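PDB 3IM8: malonyl acyl carrier protein transacylase from Streptococcus pneumoniae, which probably transfers the malonyl group from malonyl-CoA to holo-acyl carrier protein, supplying malonyl-ACP for fatty acid synthesis. Local coordinates for residues 44-48 and 49-53. Sequence-based numbering, arbitrary orientation.
Sequences LRYLI and DTEED
Arg-45 and Asp-49, one helical turn apart, are joined by an i/i+4 salt bridge in which the guanidinium offers its NE side rather than its far end. Each carboxylate oxygen takes one donor from Arg-45: NE of Arg-45 reaches OD2 of Asp-49 at 2.9 Å, and NH2 of Arg-45 reaches OD1 of Asp-49 at 2.7 Å. Both bonds are nearly straight. The two oxygens lie close to the guanidinium plane, whereas the donors meet them on the syn side but clearly out of the carboxylate plane, the two planes being 26° apart. Bends at chi2 and chi3 bring the guanidinium round beside Asp-49. Each partner has further work to do: NH2 of Arg-45 also donates to the carbonyl of Met-18, and OD2 of Asp-49 forms a second salt bridge with Arg-20, so the pair ties helix 44-50 to the chain at and just before helix 20-25. The concentration of positive charge would probably stabilise the aspartate as an anion.

The backbone carries the same spacing. Asp-49 N donates to Arg-45 O at 2.9 Å, and Glu-51 N to Leu-47 O at 3.0 Å. Between them Thr-50 N divides itself weakly between the carbonyls of Tyr-46 and Leu-47, and its OG1 adds a weak bond to Tyr-46 O. CB of Thr-50 also lies over one face of the Tyr-46 ring, 4.0 Å from the centroid, as a CH-pi contact. OE2 of Glu-51 lies against CA and CB of Leu-47, 3.3 Å from CB, while OE1 forms a salt bridge with Lys-54. With Glu-51 at the N-cap position of helix 52-55, the whole exemplifies a helix-to-helix junction, here at the periphery of the acyltransferase domain, away from the predicted active-site residues.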
ATOM      1  N   LEU A  44      19.841  -1.519  -6.473  1.00 23.37           N
ATOM      2  CA  LEU A  44      18.775  -1.631  -5.458  1.00 22.24           C
ATOM      3  C   LEU A  44      19.028  -2.721  -4.401  1.00 22.67           C
ATOM      4  O   LEU A  44      18.588  -2.618  -3.234  1.00 22.57           O
ATOM      5  CB  LEU A  44      17.395  -1.834  -6.110  1.00 20.43           C
ATOM      6  CG  LEU A  44      16.133  -1.975  -5.224  1.00 18.57           C
ATOM      7  CD1 LEU A  44      15.847  -0.727  -4.411  1.00 15.29           C
ATOM      8  CD2 LEU A  44      14.904  -2.344  -6.114  1.00 10.15           C
ATOM      9  N   ARG A  45      19.721  -3.780  -4.793  1.00 23.14           N
ATOM     10  CA  ARG A  45      19.967  -4.877  -3.864  1.00 23.48           C
ATOM     11  C   ARG A  45      20.902  -4.369  -2.717  1.00 24.48           C
ATOM     12  O   ARG A  45      20.665  -4.621  -1.509  1.00 23.41           O
ATOM     13  CB  ARG A  45      20.606  -6.044  -4.638  1.00 23.29           C
ATOM     14  CG  ARG A  45      21.145  -7.206  -3.792  1.00 22.86           C
ATOM     15  CD  ARG A  45      19.969  -8.088  -3.334  1.00 23.52           C
ATOM     16  NE  ARG A  45      19.411  -7.723  -2.006  1.00 19.87           N
ATOM     17  CZ  ARG A  45      18.142  -7.852  -1.661  1.00 19.31           C
ATOM     18  NH1 ARG A  45      17.255  -8.324  -2.537  1.00 20.41           N
ATOM     19  NH2 ARG A  45      17.754  -7.495  -0.441  1.00 17.74           N
ATOM     20  N   TYR A  46      21.979  -3.685  -3.120  1.00 24.92           N
ATOM     21  CA  TYR A  46      22.883  -3.037  -2.166  1.00 25.76           C
ATOM     22  C   TYR A  46      22.137  -1.989  -1.295  1.00 25.29           C
ATOM     23  O   TYR A  46      22.287  -1.937  -0.069  1.00 25.11           O
ATOM     24  CB  TYR A  46      24.027  -2.373  -2.925  1.00 26.83           C
ATOM     25  CG  TYR A  46      25.023  -1.735  -1.988  1.00 30.74           C
ATOM     26  CD1 TYR A  46      25.886  -2.532  -1.198  1.00 34.52           C
ATOM     27  CD2 TYR A  46      25.087  -0.347  -1.862  1.00 33.72           C
ATOM     28  CE1 TYR A  46      26.794  -1.943  -0.281  1.00 37.29           C
ATOM     29  CE2 TYR A  46      25.981   0.259  -0.984  1.00 38.07           C
ATOM     30  CZ  TYR A  46      26.833  -0.531  -0.188  1.00 39.34           C
ATOM     31  OH  TYR A  46      27.710   0.110   0.670  1.00 39.70           O
ATOM     32  N   LEU A  47      21.290  -1.168  -1.922  1.00 24.54           N
ATOM     33  CA  LEU A  47      20.476  -0.213  -1.129  1.00 22.82           C
ATOM     34  C   LEU A  47      19.680  -0.945  -0.073  1.00 22.16           C
ATOM     35  O   LEU A  47      19.721  -0.597   1.120  1.00 22.00           O
ATOM     36  CB  LEU A  47      19.549   0.608  -2.038  1.00 22.06           C
ATOM     37  CG  LEU A  47      18.714   1.750  -1.460  1.00 23.66           C
ATOM     38  CD1 LEU A  47      18.365   2.778  -2.527  1.00 23.83           C
ATOM     39  CD2 LEU A  47      17.475   1.214  -0.826  1.00 24.88           C
ATOM     40  N   ILE A  48      18.959  -1.982  -0.489  1.00 20.88           N
ATOM     41  CA  ILE A  48      18.105  -2.694   0.449  1.00 20.35           C
ATOM     42  C   ILE A  48      18.918  -3.346   1.611  1.00 20.69           C
ATOM     43  O   ILE A  48      18.477  -3.394   2.791  1.00 20.33           O
ATOM     44  CB  ILE A  48      17.159  -3.754  -0.286  1.00 20.46           C
ATOM     45  CG1 ILE A  48      16.063  -3.035  -1.108  1.00 20.45           C
ATOM     46  CG2 ILE A  48      16.462  -4.631   0.731  1.00 17.80           C
ATOM     47  CD1 ILE A  48      15.453  -3.910  -2.265  1.00 23.25           C
ATOM     48  N   ASP A  49      20.081  -3.867   1.266  1.00 20.61           N
ATOM     49  CA  ASP A  49      20.914  -4.598   2.189  1.00 21.31           C
ATOM     50  C   ASP A  49      21.802  -3.749   3.138  1.00 23.87           C
ATOM     51  O   ASP A  49      22.282  -4.274   4.177  1.00 22.79           O
ATOM     52  CB  ASP A  49      21.834  -5.509   1.376  1.00 21.21           C
ATOM     53  CG  ASP A  49      21.084  -6.589   0.659  1.00 20.61           C
ATOM     54  OD1 ASP A  49      19.930  -6.865   1.043  1.00 20.51           O
ATOM     55  OD2 ASP A  49      21.647  -7.171  -0.265  1.00 23.10           O
ATOM     56  N   THR A  50      22.087  -2.490   2.757  1.00 25.39           N
ATOM     57  CA  THR A  50      23.166  -1.749   3.429  1.00 27.53           C
ATOM     58  C   THR A  50      22.856  -0.271   3.717  1.00 28.31           C
ATOM     59  O   THR A  50      23.509   0.304   4.579  1.00 29.30           O
ATOM     60  CB  THR A  50      24.485  -1.819   2.628  1.00 27.71           C
ATOM     61  OG1 THR A  50      24.615  -3.114   2.027  1.00 29.91           O
ATOM     62  CG2 THR A  50      25.720  -1.551   3.524  1.00 29.25           C
ATOM     63  N   GLU A  51      21.955   0.344   2.963  1.00 27.41           N
ATOM     64  CA  GLU A  51      21.687   1.764   3.148  1.00 28.99           C
ATOM     65  C   GLU A  51      20.376   1.927   3.890  1.00 29.03           C
ATOM     66  O   GLU A  51      19.318   2.025   3.269  1.00 27.96           O
ATOM     67  CB  GLU A  51      21.623   2.480   1.798  1.00 28.57           C
ATOM     68  CG  GLU A  51      22.972   2.628   1.111  1.00 31.77           C
ATOM     69  CD  GLU A  51      22.845   3.116  -0.319  1.00 37.75           C
ATOM     70  OE1 GLU A  51      23.593   4.040  -0.702  1.00 39.88           O
ATOM     71  OE2 GLU A  51      21.999   2.574  -1.060  1.00 41.36           O
ATOM     72  N   GLU A  52      20.433   1.944   5.218  1.00 28.83           N
ATOM     73  CA  GLU A  52      19.206   1.944   5.956  1.00 29.67           C
ATOM     74  C   GLU A  52      18.454   3.292   5.837  1.00 30.41           C
ATOM     75  O   GLU A  52      17.229   3.313   5.682  1.00 30.01           O
ATOM     76  CB  GLU A  52      19.404   1.491   7.403  1.00 30.51           C
ATOM     77  CG  GLU A  52      18.088   1.160   8.029  1.00 34.16           C
ATOM     78  CD  GLU A  52      18.160   0.270   9.251  1.00 40.85           C
ATOM     79  OE1 GLU A  52      17.094   0.148   9.913  1.00 41.12           O
ATOM     80  OE2 GLU A  52      19.254  -0.307   9.553  1.00 44.97           O
ATOM     81  N   ASP A  53      19.166   4.411   5.830  1.00 30.66           N
ATOM     82  CA  ASP A  53      18.480   5.695   5.734  1.00 30.99           C
ATOM     83  C   ASP A  53      17.822   5.922   4.376  1.00 30.18           C
ATOM     84  O   ASP A  53      16.720   6.453   4.282  1.00 29.87           O
ATOM     85  CB  ASP A  53      19.437   6.832   6.050  1.00 31.53           C
ATOM     86  CG  ASP A  53      19.779   6.905   7.523  1.00 34.04           C
ATOM     87  OD1 ASP A  53      18.986   6.416   8.360  1.00 35.98           O
ATOM     88  OD2 ASP A  53      20.825   7.497   7.834  1.00 36.19           O
TER